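Local coordinates for putative lipoprotein (Bacteroides ovatus, PDB 3OQQ) that is of unknown function but binds calcium ions and is probably an extracellular lipoprotein, at residues A[19-24]-A[114-119]; A[126-131]-A[386-391]; A[150-155]-A[178-183]. All blocks are in the same frame, centred on the assembly; numbering follows the deposited sequence.

Overall arrangement
Contacts 2 and 3 lie in the core, their centres about 8 Å apart, while contact 1 is partly exposed and its centre is about 32 Å from that of contact 2. The inner two form a continuous run of antiparallel strands: strand 122-131 pairs with 385-388 in contact 2 and with 150-161, whose other neighbour 173-184 makes contact 3. Both use regular backbone ladders and add apolar packing, and contact 3 has in addition a buried Glu-Arg salt bridge. Contact 1 has no ladder. There the start of the modelled chain docks on a calcium-binding loop leading into strand 122-131; one carbonyl oxygen receives the turn's N-H groups, and the loop's side chains help hold the metal.

Contact 1 of 3, residues A[19-24]-A[114-119]; sequences ASTLVN and NETDQG. With CA (calcium ion), chain E.
Thr116 directs its carbonyl oxygen into the segment from Ala19 to Leu22, a type I beta turn docked on a calcium-binding loop. The turn, closed by Leu22 N bonding to Ala19 O, leads into strand 23-26; the loop lies between strands 96-104 and 122-131.

Among the hydrogen bonds across the contact, the one from Thr21 N to Thr116 O is nearly straight, at 3.0 Å and 169°, although the donor comes in tilted from the carbonyl plane. Ala19 N adds a weak bond to the same oxygen. Ser20 N is close too, but its angle is too poor for a bond.

Methyl groups do much of the packing. Thr21 CG2 lies 3.1 Å from Thr116 O and reaches on to Asp117 CA; the torsion that places it there (chi1 -164°) sends OG1 to bond with Val110 O. Thr116 answers with OG1 on Thr21 CB and CB on Ser20 OG, its hydroxyl also bonding Thr113 N. The two Leu22 methyls spread over the loop: CD2 sits by the backbone of Asp117, and CD1 presses to 3.4 Å from Gly119 CA, a close approach made where Gly119 has no side chain. Ala19 CB meets Gln118 O at 3.3 Å.

Beyond the turn, the loop grips the metal. Asn114 OD1 binds calcium at 2.2 Å, and Asp117 chelates it with both oxygens, OD1 at 2.5 Å and OD2 at 2.6 Å; two waters and Gln164 are further ligands. Asp117 thus touches the turn through CB while its carboxylate holds the ion. The loop is tied back on itself at Asn114 O, which accepts from a calcium-bound water and, in the carbonyl plane, from Gln118 NE2 at 2.9 Å.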
ATOM      1  N   ALA A  19     -22.803   5.961  16.424  1.00 43.37           N
ATOM      2  CA  ALA A  19     -21.440   5.481  16.135  1.00 41.27           C
ATOM      3  C   ALA A  19     -20.458   5.645  17.339  1.00 40.86           C
ATOM      4  O   ALA A  19     -19.315   5.173  17.269  1.00 37.90           O
ATOM      5  CB  ALA A  19     -20.887   6.205  14.917  1.00 41.29           C
ATOM      6  N   SER A  20     -20.928   6.267  18.453  1.00 35.72           N
ATOM      7  CA  SER A  20     -20.114   6.545  19.640  1.00 33.19           C
ATOM      8  C   SER A  20     -19.637   5.276  20.386  1.00 35.23           C
ATOM      9  O   SER A  20     -18.672   5.377  21.128  1.00 32.90           O
ATOM     10  CB  SER A  20     -20.852   7.468  20.603  1.00 34.64           C
ATOM     11  OG  SER A  20     -22.066   6.895  21.054  1.00 40.72           O
ATOM     12  N   THR A  21     -20.252   4.086  20.160  1.00 32.02           N
ATOM     13  CA  THR A  21     -19.790   2.882  20.866  1.00 30.86           C
ATOM     14  C   THR A  21     -18.662   2.189  20.127  1.00 31.35           C
ATOM     15  O   THR A  21     -17.898   1.422  20.735  1.00 30.49           O
ATOM     16  CB  THR A  21     -20.932   1.891  21.116  1.00 35.84           C
ATOM     17  OG1 THR A  21     -20.479   0.969  22.114  1.00 34.04           O
ATOM     18  CG2 THR A  21     -21.335   1.101  19.847  1.00 28.86           C
ATOM     19  N   LEU A  22     -18.581   2.415  18.812  1.00 26.05           N
ATOM     20  CA  LEU A  22     -17.580   1.764  17.973  1.00 24.92           C
ATOM     21  C   LEU A  22     -16.171   2.196  18.379  1.00 31.21           C
ATOM     22  O   LEU A  22     -15.974   3.301  18.908  1.00 31.37           O
ATOM     23  CB  LEU A  22     -17.855   2.036  16.494  1.00 24.23           C
ATOM     24  CG  LEU A  22     -19.306   1.819  16.046  1.00 27.91           C
ATOM     25  CD1 LEU A  22     -19.474   2.198  14.611  1.00 27.69           C
ATOM     26  CD2 LEU A  22     -19.729   0.392  16.240  1.00 27.72           C
ATOM     27  N   VAL A  23     -15.204   1.280  18.212  1.00 26.36           N
ATOM     28  CA  VAL A  23     -13.841   1.520  18.668  1.00 24.09           C
ATOM     29  C   VAL A  23     -12.841   1.554  17.493  1.00 26.36           C
ATOM     30  O   VAL A  23     -13.108   1.034  16.412  1.00 24.88           O
ATOM     31  CB  VAL A  23     -13.414   0.486  19.762  1.00 26.84           C
ATOM     32  CG1 VAL A  23     -14.324   0.569  20.995  1.00 26.97           C
ATOM     33  CG2 VAL A  23     -13.375  -0.946  19.214  1.00 26.34           C
ATOM     34  N   ASN A  24     -11.668   2.122  17.753  1.00 22.81           N
ATOM     35  CA  ASN A  24     -10.579   2.170  16.790  1.00 22.21           C
ATOM     36  C   ASN A  24      -9.382   1.454  17.378  1.00 27.45           C
ATOM     37  O   ASN A  24      -9.110   1.621  18.559  1.00 27.84           O
ATOM     38  CB  ASN A  24     -10.263   3.606  16.437  1.00 23.23           C
ATOM     39  CG  ASN A  24     -11.394   4.267  15.701  1.00 38.95           C
ATOM     40  OD1 ASN A  24     -11.942   3.732  14.741  1.00 30.54           O
ATOM     41  ND2 ASN A  24     -11.803   5.423  16.167  1.00 36.25           N
ATOM     42  N   ASN A 114     -28.447   0.010  19.263  1.00 38.21           N
ATOM     43  CA  ASN A 114     -28.634   0.395  17.862  1.00 38.48           C
ATOM     44  C   ASN A 114     -28.616   1.948  17.704  1.00 42.55           C
ATOM     45  O   ASN A 114     -28.467   2.442  16.590  1.00 41.98           O
ATOM     46  CB  ASN A 114     -29.893  -0.239  17.285  1.00 38.94           C
ATOM     47  CG  ASN A 114     -29.688  -1.694  16.894  1.00 51.31           C
ATOM     48  OD1 ASN A 114     -28.805  -2.027  16.098  1.00 38.66           O
ATOM     49  ND2 ASN A 114     -30.506  -2.601  17.421  1.00 40.12           N
ATOM     50  N   GLU A 115     -28.702   2.685  18.830  1.00 39.23           N
ATOM     51  CA  GLU A 115     -28.636   4.143  18.915  1.00 39.83           C
ATOM     52  C   GLU A 115     -27.166   4.634  18.811  1.00 43.96           C
ATOM     53  O   GLU A 115     -26.941   5.746  18.319  1.00 44.08           O
ATOM     54  CB  GLU A 115     -29.287   4.622  20.246  1.00 42.25           C
ATOM     55  CG  GLU A 115     -29.216   6.121  20.543  1.00 49.30           C
ATOM     56  CD  GLU A 115     -29.888   6.624  21.812  1.00 70.58           C
ATOM     57  OE1 GLU A 115     -29.703   6.007  22.889  1.00 50.77           O
ATOM     58  OE2 GLU A 115     -30.548   7.684  21.738  1.00 65.61           O
ATOM     59  N   THR A 116     -26.174   3.792  19.240  1.00 38.51           N
ATOM     60  CA  THR A 116     -24.746   4.142  19.305  1.00 35.84           C
ATOM     61  C   THR A 116     -23.783   3.298  18.415  1.00 36.58           C
ATOM     62  O   THR A 116     -22.579   3.588  18.409  1.00 33.60           O
ATOM     63  CB  THR A 116     -24.280   4.027  20.768  1.00 42.15           C
ATOM     64  OG1 THR A 116     -24.330   2.658  21.179  1.00 43.82           O
ATOM     65  CG2 THR A 116     -25.114   4.867  21.715  1.00 37.92           C
ATOM     66  N   ASP A 117     -24.287   2.296  17.652  1.00 33.67           N
ATOM     67  CA  ASP A 117     -23.417   1.424  16.837  1.00 31.41           C
ATOM     68  C   ASP A 117     -23.520   1.682  15.313  1.00 34.52           C
ATOM     69  O   ASP A 117     -23.142   0.813  14.528  1.00 32.58           O
ATOM     70  CB  ASP A 117     -23.774  -0.054  17.134  1.00 33.09           C
ATOM     71  CG  ASP A 117     -25.135  -0.528  16.590  1.00 39.68           C
ATOM     72  OD1 ASP A 117     -25.898   0.314  16.054  1.00 37.37           O
ATOM     73  OD2 ASP A 117     -25.436  -1.733  16.714  1.00 40.64           O
ATOM     74  N   GLN A 118     -24.086   2.814  14.902  1.00 34.15           N
ATOM     75  CA  GLN A 118     -24.318   3.069  13.478  1.00 35.72           C
ATOM     76  C   GLN A 118     -23.025   3.480  12.748  1.00 41.74           C
ATOM     77  O   GLN A 118     -22.731   4.669  12.607  1.00 45.11           O
ATOM     78  CB  GLN A 118     -25.421   4.120  13.281  1.00 37.98           C
ATOM     79  CG  GLN A 118     -26.799   3.674  13.767  1.00 58.35           C
ATOM     80  CD  GLN A 118     -27.757   4.837  13.871  1.00 87.69           C
ATOM     81  OE1 GLN A 118     -27.860   5.681  12.969  1.00 84.38           O
ATOM     82  NE2 GLN A 118     -28.492   4.904  14.973  1.00 83.35           N
ATOM     83  N   GLY A 119     -22.277   2.480  12.293  1.00 34.52           N
ATOM     84  CA  GLY A 119     -21.023   2.685  11.586  1.00 32.91           C
ATOM     85  C   GLY A 119     -20.504   1.412  10.962  1.00 36.96           C
ATOM     86  O   GLY A 119     -20.754   0.313  11.471  1.00 37.87           O
TER
HETATM   87 CA    CA E 460     -27.220  -1.343  14.798  1.00 49.25          CA
HETATM   88  O   HOH W   1     -28.166   0.570  14.348  1.00 37.90           O
HETATM   89  O   HOH W   2     -25.475  -1.141  12.813  1.00 40.32           O

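Contact 2 of 3, residues A[126-131]-A[386-391]; sequences TGVVMF and VKLPVG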
ATOM      1  N   THR A 126      -1.371   0.585   5.247  1.00 23.13           N
ATOM      2  CA  THR A 126      -0.605   1.632   4.556  1.00 21.43           C
ATOM      3  C   THR A 126       0.893   1.296   4.645  1.00 24.02           C
ATOM      4  O   THR A 126       1.315   0.560   5.533  1.00 23.20           O
ATOM      5  CB  THR A 126      -0.960   3.048   5.102  1.00 24.40           C
ATOM      6  OG1 THR A 126      -0.274   4.044   4.342  1.00 21.41           O
ATOM      7  CG2 THR A 126      -0.668   3.225   6.603  1.00 20.63           C
ATOM      8  N   GLY A 127       1.664   1.808   3.697  1.00 18.99           N
ATOM      9  CA  GLY A 127       3.101   1.607   3.649  1.00 17.61           C
ATOM     10  C   GLY A 127       3.728   2.432   2.546  1.00 21.06           C
ATOM     11  O   GLY A 127       3.055   3.217   1.873  1.00 19.88           O
ATOM     12  N   VAL A 128       5.023   2.263   2.366  1.00 17.74           N
ATOM     13  CA  VAL A 128       5.762   2.932   1.300  1.00 16.54           C
ATOM     14  C   VAL A 128       6.441   1.852   0.489  1.00 21.24           C
ATOM     15  O   VAL A 128       7.024   0.924   1.052  1.00 21.11           O
ATOM     16  CB  VAL A 128       6.745   4.065   1.754  1.00 17.51           C
ATOM     17  CG1 VAL A 128       7.934   3.521   2.563  1.00 16.66           C
ATOM     18  CG2 VAL A 128       7.215   4.887   0.541  1.00 16.85           C
ATOM     19  N   VAL A 129       6.322   1.954  -0.827  1.00 18.76           N
ATOM     20  CA  VAL A 129       6.917   0.984  -1.728  1.00 18.99           C
ATOM     21  C   VAL A 129       8.136   1.627  -2.337  1.00 20.87           C
ATOM     22  O   VAL A 129       8.073   2.763  -2.821  1.00 18.52           O
ATOM     23  CB  VAL A 129       5.927   0.468  -2.792  1.00 23.35           C
ATOM     24  CG1 VAL A 129       6.622  -0.483  -3.751  1.00 23.27           C
ATOM     25  CG2 VAL A 129       4.740  -0.223  -2.140  1.00 23.56           C
HETATM   26  N   MSE A 130       9.251   0.896  -2.307  1.00 16.35           N
HETATM   27  CA  MSE A 130      10.513   1.377  -2.853  1.00 14.77           C
HETATM   28  C   MSE A 130      11.040   0.396  -3.836  1.00 19.53           C
HETATM   29  O   MSE A 130      11.321  -0.731  -3.465  1.00 19.42           O
HETATM   30  CB  MSE A 130      11.527   1.635  -1.732  1.00 15.02           C
HETATM   31  CG  MSE A 130      11.090   2.750  -0.822  1.00 18.51           C
HETATM   32 SE   MSE A 130      12.540   3.281   0.332  0.75 23.25          SE
HETATM   33  CE  MSE A 130      11.501   4.407   1.495  1.00 19.53           C
ATOM     34  N   PHE A 131      11.230   0.842  -5.087  1.00 17.23           N
ATOM     35  CA  PHE A 131      11.699  -0.030  -6.157  1.00 15.82           C
ATOM     36  C   PHE A 131      13.010   0.388  -6.745  1.00 20.58           C
ATOM     37  O   PHE A 131      13.313   1.574  -6.807  1.00 19.98           O
ATOM     38  CB  PHE A 131      10.675  -0.040  -7.304  1.00 15.54           C
ATOM     39  CG  PHE A 131       9.687  -1.149  -7.222  1.00 16.60           C
ATOM     40  CD1 PHE A 131      10.044  -2.452  -7.579  1.00 19.63           C
ATOM     41  CD2 PHE A 131       8.378  -0.906  -6.821  1.00 17.08           C
ATOM     42  CE1 PHE A 131       9.109  -3.484  -7.523  1.00 19.73           C
ATOM     43  CE2 PHE A 131       7.453  -1.954  -6.732  1.00 18.69           C
ATOM     44  CZ  PHE A 131       7.822  -3.227  -7.092  1.00 16.71           C
ATOM     45  N   VAL A 386      10.913  -3.301  -2.042  1.00 18.48           N
ATOM     46  CA  VAL A 386      10.565  -3.522  -0.633  1.00 18.32           C
ATOM     47  C   VAL A 386       9.317  -2.704  -0.264  1.00 23.43           C
ATOM     48  O   VAL A 386       9.074  -1.637  -0.825  1.00 20.69           O
ATOM     49  CB  VAL A 386      11.750  -3.241   0.342  1.00 22.28           C
ATOM     50  CG1 VAL A 386      12.837  -4.309   0.217  1.00 21.86           C
ATOM     51  CG2 VAL A 386      12.342  -1.845   0.145  1.00 22.19           C
ATOM     52  N   LYS A 387       8.512  -3.235   0.656  1.00 21.83           N
ATOM     53  CA  LYS A 387       7.301  -2.583   1.144  1.00 20.95           C
ATOM     54  C   LYS A 387       7.511  -2.333   2.628  1.00 23.67           C
ATOM     55  O   LYS A 387       7.708  -3.266   3.421  1.00 21.54           O
ATOM     56  CB  LYS A 387       6.074  -3.445   0.857  1.00 22.88           C
ATOM     57  CG  LYS A 387       4.751  -2.763   1.175  1.00 26.46           C
ATOM     58  CD  LYS A 387       3.613  -3.624   0.636  1.00 34.10           C
ATOM     59  CE  LYS A 387       3.168  -4.701   1.588  1.00 34.08           C
ATOM     60  NZ  LYS A 387       2.022  -5.465   1.030  1.00 39.10           N
ATOM     61  N   LEU A 388       7.508  -1.052   2.987  1.00 19.39           N
ATOM     62  CA  LEU A 388       7.910  -0.589   4.310  1.00 18.40           C
ATOM     63  C   LEU A 388       6.844   0.212   5.058  1.00 20.69           C
ATOM     64  O   LEU A 388       5.942   0.746   4.415  1.00 19.27           O
ATOM     65  CB  LEU A 388       9.161   0.327   4.086  1.00 17.21           C
ATOM     66  CG  LEU A 388      10.281  -0.217   3.165  1.00 20.84           C
ATOM     67  CD1 LEU A 388      11.413   0.747   3.052  1.00 20.05           C
ATOM     68  CD2 LEU A 388      10.841  -1.551   3.672  1.00 24.28           C
ATOM     69  N   PRO A 389       6.998   0.437   6.392  1.00 19.35           N
ATOM     70  CA  PRO A 389       6.073   1.357   7.095  1.00 18.18           C
ATOM     71  C   PRO A 389       6.038   2.705   6.384  1.00 22.23           C
ATOM     72  O   PRO A 389       7.060   3.154   5.846  1.00 22.25           O
ATOM     73  CB  PRO A 389       6.679   1.435   8.496  1.00 19.52           C
ATOM     74  CG  PRO A 389       7.330   0.094   8.668  1.00 23.61           C
ATOM     75  CD  PRO A 389       8.005  -0.107   7.346  1.00 20.18           C
ATOM     76  N   VAL A 390       4.859   3.313   6.314  1.00 19.91           N
ATOM     77  CA  VAL A 390       4.582   4.499   5.479  1.00 20.06           C
ATOM     78  C   VAL A 390       5.535   5.682   5.761  1.00 26.18           C
ATOM     79  O   VAL A 390       5.952   6.350   4.812  1.00 27.58           O
ATOM     80  CB  VAL A 390       3.090   4.923   5.498  1.00 22.81           C
ATOM     81  CG1 VAL A 390       2.641   5.382   6.889  1.00 23.07           C
ATOM     82  CG2 VAL A 390       2.793   5.970   4.417  1.00 21.81           C
ATOM     83  N   GLY A 391       5.931   5.870   7.008  1.00 23.53           N
ATOM     84  CA  GLY A 391       6.851   6.956   7.353  1.00 23.43           C
ATOM     85  C   GLY A 391       8.298   6.771   6.927  1.00 26.05           C
ATOM     86  O   GLY A 391       9.091   7.695   7.094  1.00 25.56           O
TER
HETATM   87  O   HOH W   3       2.910   1.948   7.617  1.00 21.39           O
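Val128 pushes its CG1 methyl into a notch on the opposite segment, between Leu388 CB at 3.7 Å and Pro389 O at 3.4 Å. The valine torsion that sets CG1 between its own backbone N and carbonyl carbon (chi1 67°) aims it there. Further along the same face, the selenium of Met130, a selenomethionine, lies against Leu388 CD1 at 3.9 Å, the two side chains crossing at about a right angle. Val386 CG2 fits beside Met130 CB, 4.0 Å away, so Val128, Leu388, Met130 and Val386 form one apolar layer, where Arg183 of strand 173-184 touches Val128 and Met130. On the other face Val129 CG2 rests loosely on Lys387 CG, while the lysine chain bends away and carries NZ to Gln333 and Thr330.

Gly127 leaves a hollow. With no side chain in the way, Leu388 O comes to 3.1 Å from Gly127 CA, and Val390 settles over this stretch of backbone, its CB and CG2 against Thr126 OG1. That hydroxyl is bonded to Tyr154 O. A water joins Thr126 O to Val390 N where direct pairing has stopped.

Between the two faces runs the ladder: Val128 and Leu388 exchange two backbone hydrogen bonds, as do Met130 and Val386, with Val129 and Lys387 a non-hydrogen-bonded pair between them. It is regular antiparallel beta-sheet pairing, ended as strand 385-388 turns off at Pro389.

Contact 3 of 3, residues A[150-155]-A[178-183]; sequences VVFEYD and LTLDVR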
ATOM      1  N   VAL A 150      11.674   4.356  -7.845  1.00 14.73           N
ATOM      2  CA  VAL A 150      10.255   4.674  -7.745  1.00 15.75           C
ATOM      3  C   VAL A 150       9.914   4.559  -6.264  1.00 20.42           C
ATOM      4  O   VAL A 150      10.161   3.527  -5.630  1.00 20.14           O
ATOM      5  CB  VAL A 150       9.240   3.898  -8.636  1.00 20.77           C
ATOM      6  CG1 VAL A 150       7.836   4.504  -8.490  1.00 20.79           C
ATOM      7  CG2 VAL A 150       9.650   3.898 -10.111  1.00 21.29           C
ATOM      8  N   VAL A 151       9.439   5.653  -5.689  1.00 17.05           N
ATOM      9  CA  VAL A 151       9.085   5.636  -4.263  1.00 14.82           C
ATOM     10  C   VAL A 151       7.659   6.105  -4.212  1.00 17.99           C
ATOM     11  O   VAL A 151       7.353   7.199  -4.695  1.00 16.51           O
ATOM     12  CB  VAL A 151      10.031   6.460  -3.354  1.00 16.87           C
ATOM     13  CG1 VAL A 151       9.638   6.361  -1.883  1.00 15.46           C
ATOM     14  CG2 VAL A 151      11.489   6.057  -3.545  1.00 17.30           C
ATOM     15  N   PHE A 152       6.768   5.248  -3.727  1.00 14.50           N
ATOM     16  CA  PHE A 152       5.380   5.661  -3.604  1.00 13.50           C
ATOM     17  C   PHE A 152       4.757   5.161  -2.358  1.00 18.07           C
ATOM     18  O   PHE A 152       5.000   4.037  -1.961  1.00 17.82           O
ATOM     19  CB  PHE A 152       4.535   5.246  -4.810  1.00 13.17           C
ATOM     20  CG  PHE A 152       4.363   3.774  -5.094  1.00 13.23           C
ATOM     21  CD1 PHE A 152       5.261   3.098  -5.921  1.00 13.99           C
ATOM     22  CD2 PHE A 152       3.230   3.093  -4.654  1.00 14.00           C
ATOM     23  CE1 PHE A 152       5.051   1.770  -6.267  1.00 14.66           C
ATOM     24  CE2 PHE A 152       3.033   1.754  -4.987  1.00 17.03           C
ATOM     25  CZ  PHE A 152       3.936   1.111  -5.814  1.00 15.08           C
ATOM     26  N   GLU A 153       3.916   5.984  -1.764  1.00 16.85           N
ATOM     27  CA  GLU A 153       3.135   5.615  -0.583  1.00 17.68           C
ATOM     28  C   GLU A 153       1.815   5.059  -0.999  1.00 21.08           C
ATOM     29  O   GLU A 153       1.230   5.496  -1.989  1.00 20.84           O
ATOM     30  CB  GLU A 153       2.887   6.829   0.327  1.00 19.35           C
ATOM     31  CG  GLU A 153       4.120   7.667   0.586  1.00 36.39           C
ATOM     32  CD  GLU A 153       3.957   8.787   1.593  1.00 55.99           C
ATOM     33  OE1 GLU A 153       2.802   9.212   1.830  1.00 29.64           O
ATOM     34  OE2 GLU A 153       4.988   9.227   2.156  1.00 55.42           O
ATOM     35  N   TYR A 154       1.300   4.134  -0.229  1.00 17.22           N
ATOM     36  CA  TYR A 154      -0.018   3.619  -0.560  1.00 16.19           C
ATOM     37  C   TYR A 154      -0.855   3.593   0.666  1.00 19.55           C
ATOM     38  O   TYR A 154      -0.336   3.508   1.779  1.00 17.63           O
ATOM     39  CB  TYR A 154       0.036   2.218  -1.197  1.00 16.67           C
ATOM     40  CG  TYR A 154       0.353   1.114  -0.213  1.00 19.23           C
ATOM     41  CD1 TYR A 154      -0.663   0.465   0.489  1.00 21.21           C
ATOM     42  CD2 TYR A 154       1.668   0.729   0.033  1.00 19.71           C
ATOM     43  CE1 TYR A 154      -0.383  -0.569   1.373  1.00 19.91           C
ATOM     44  CE2 TYR A 154       1.958  -0.323   0.905  1.00 20.49           C
ATOM     45  CZ  TYR A 154       0.931  -0.938   1.600  1.00 24.29           C
ATOM     46  OH  TYR A 154       1.192  -1.954   2.482  1.00 24.10           O
ATOM     47  N   ASP A 155      -2.165   3.556   0.457  1.00 18.32           N
ATOM     48  CA  ASP A 155      -3.134   3.458   1.541  1.00 17.64           C
ATOM     49  C   ASP A 155      -4.299   2.664   1.050  1.00 23.15           C
ATOM     50  O   ASP A 155      -4.907   3.023   0.047  1.00 23.58           O
ATOM     51  CB  ASP A 155      -3.595   4.853   1.998  1.00 18.83           C
ATOM     52  CG  ASP A 155      -4.310   4.805   3.329  1.00 25.32           C
ATOM     53  OD1 ASP A 155      -5.472   4.325   3.367  1.00 25.73           O
ATOM     54  OD2 ASP A 155      -3.712   5.231   4.333  1.00 26.24           O
ATOM     55  N   LEU A 178      -8.309   2.820  -2.408  1.00 22.54           N
ATOM     56  CA  LEU A 178      -6.864   2.795  -2.573  1.00 21.49           C
ATOM     57  C   LEU A 178      -6.319   4.140  -3.016  1.00 23.58           C
ATOM     58  O   LEU A 178      -6.802   4.710  -3.991  1.00 21.34           O
ATOM     59  CB  LEU A 178      -6.431   1.728  -3.600  1.00 21.55           C
ATOM     60  CG  LEU A 178      -4.961   1.802  -4.106  1.00 26.28           C
ATOM     61  CD1 LEU A 178      -3.988   1.249  -3.100  1.00 26.44           C
ATOM     62  CD2 LEU A 178      -4.787   1.096  -5.411  1.00 28.38           C
ATOM     63  N   THR A 179      -5.252   4.608  -2.347  1.00 20.01           N
ATOM     64  CA  THR A 179      -4.521   5.766  -2.821  1.00 18.45           C
ATOM     65  C   THR A 179      -3.130   5.302  -3.094  1.00 21.45           C
ATOM     66  O   THR A 179      -2.629   4.414  -2.401  1.00 20.97           O
ATOM     67  CB  THR A 179      -4.570   7.007  -1.914  1.00 24.62           C
ATOM     68  OG1 THR A 179      -4.042   6.732  -0.622  1.00 26.03           O
ATOM     69  CG2 THR A 179      -5.944   7.646  -1.856  1.00 24.29           C
ATOM     70  N   LEU A 180      -2.532   5.858  -4.145  1.00 17.97           N
ATOM     71  CA  LEU A 180      -1.143   5.661  -4.565  1.00 17.66           C
ATOM     72  C   LEU A 180      -0.563   7.044  -4.753  1.00 22.80           C
ATOM     73  O   LEU A 180      -1.070   7.813  -5.598  1.00 21.71           O
ATOM     74  CB  LEU A 180      -1.045   4.837  -5.867  1.00 17.05           C
ATOM     75  CG  LEU A 180      -1.622   3.417  -5.884  1.00 20.62           C
ATOM     76  CD1 LEU A 180      -1.651   2.880  -7.291  1.00 20.12           C
ATOM     77  CD2 LEU A 180      -0.837   2.478  -4.968  1.00 19.82           C
ATOM     78  N   ASP A 181       0.414   7.408  -3.904  1.00 18.04           N
ATOM     79  CA  ASP A 181       1.014   8.749  -3.913  1.00 17.46           C
ATOM     80  C   ASP A 181       2.464   8.694  -4.292  1.00 20.30           C
ATOM     81  O   ASP A 181       3.233   8.059  -3.576  1.00 18.46           O
ATOM     82  CB  ASP A 181       0.870   9.417  -2.522  1.00 18.33           C
ATOM     83  CG  ASP A 181      -0.564   9.572  -2.076  1.00 22.50           C
ATOM     84  OD1 ASP A 181      -1.470   9.612  -2.964  1.00 20.45           O
ATOM     85  OD2 ASP A 181      -0.800   9.604  -0.856  1.00 24.53           O
ATOM     86  N   VAL A 182       2.850   9.387  -5.385  1.00 16.74           N
ATOM     87  CA  VAL A 182       4.239   9.420  -5.860  1.00 15.19           C
ATOM     88  C   VAL A 182       5.085  10.310  -4.953  1.00 20.45           C
ATOM     89  O   VAL A 182       4.926  11.532  -4.943  1.00 20.71           O
ATOM     90  CB  VAL A 182       4.388   9.863  -7.338  1.00 18.76           C
ATOM     91  CG1 VAL A 182       5.843   9.707  -7.800  1.00 19.05           C
ATOM     92  CG2 VAL A 182       3.452   9.087  -8.246  1.00 17.66           C
ATOM     93  N   ARG A 183       6.045   9.708  -4.268  1.00 15.55           N
ATOM     94  CA  ARG A 183       6.922  10.463  -3.406  1.00 15.73           C
ATOM     95  C   ARG A 183       8.198  10.852  -4.164  1.00 19.43           C
ATOM     96  O   ARG A 183       8.658  11.976  -4.022  1.00 19.94           O
ATOM     97  CB  ARG A 183       7.178   9.656  -2.112  1.00 16.00           C
ATOM     98  CG  ARG A 183       8.564   9.690  -1.576  1.00 35.21           C
ATOM     99  CD  ARG A 183       8.628  10.046  -0.121  1.00 38.35           C
ATOM    100  NE  ARG A 183       7.912   9.182   0.829  1.00 31.80           N
ATOM    101  CZ  ARG A 183       8.484   8.242   1.581  1.00 44.70           C
ATOM    102  NH1 ARG A 183       9.783   7.954   1.431  1.00 23.51           N
ATOM    103  NH2 ARG A 183       7.770   7.589   2.497  1.00 20.39           N
TER
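Glu153 and Arg183 cross at about a right angle on one face of the beta hairpin formed by strands 150-161 and 173-184. The guanidinium comes side-on: NE and NH2 each donate to Glu153 OE2 at 3.2 Å. That oxygen lies in the guanidinium plane but is met on its anti side, from opposite faces of the carboxylate, and the two planes stand 90° apart. Bends at chi2 and chi3 bring the arginine back over Val151, whose CG1 touches Arg183 CG at 3.5 Å; NH2 also bonds Thr392 O. In place of Arg183, a leucine would probably leave Glu153 OE2 without its two N-H donors and the carboxylate dependent on a long, weak pairing to Lys215, with Glu153 OE1 4.5 Å from Asp181 OD2. Asp181 itself is paired with Arg300.

On the other face Phe152 and Leu180 lie side by side, with Leu180 CD2 3.9 Å from Phe152 CE2 and equally near Tyr154 CB. Tyr154 then extends away to Asn125.

Paired backbone hydrogen bonds join Glu153 to Asp181 and Asp155 to Thr179, and Arg183 N adds one to Val151 O. At the far end Thr179 OG1 turns in to 3.3 Å from Asp155 CB.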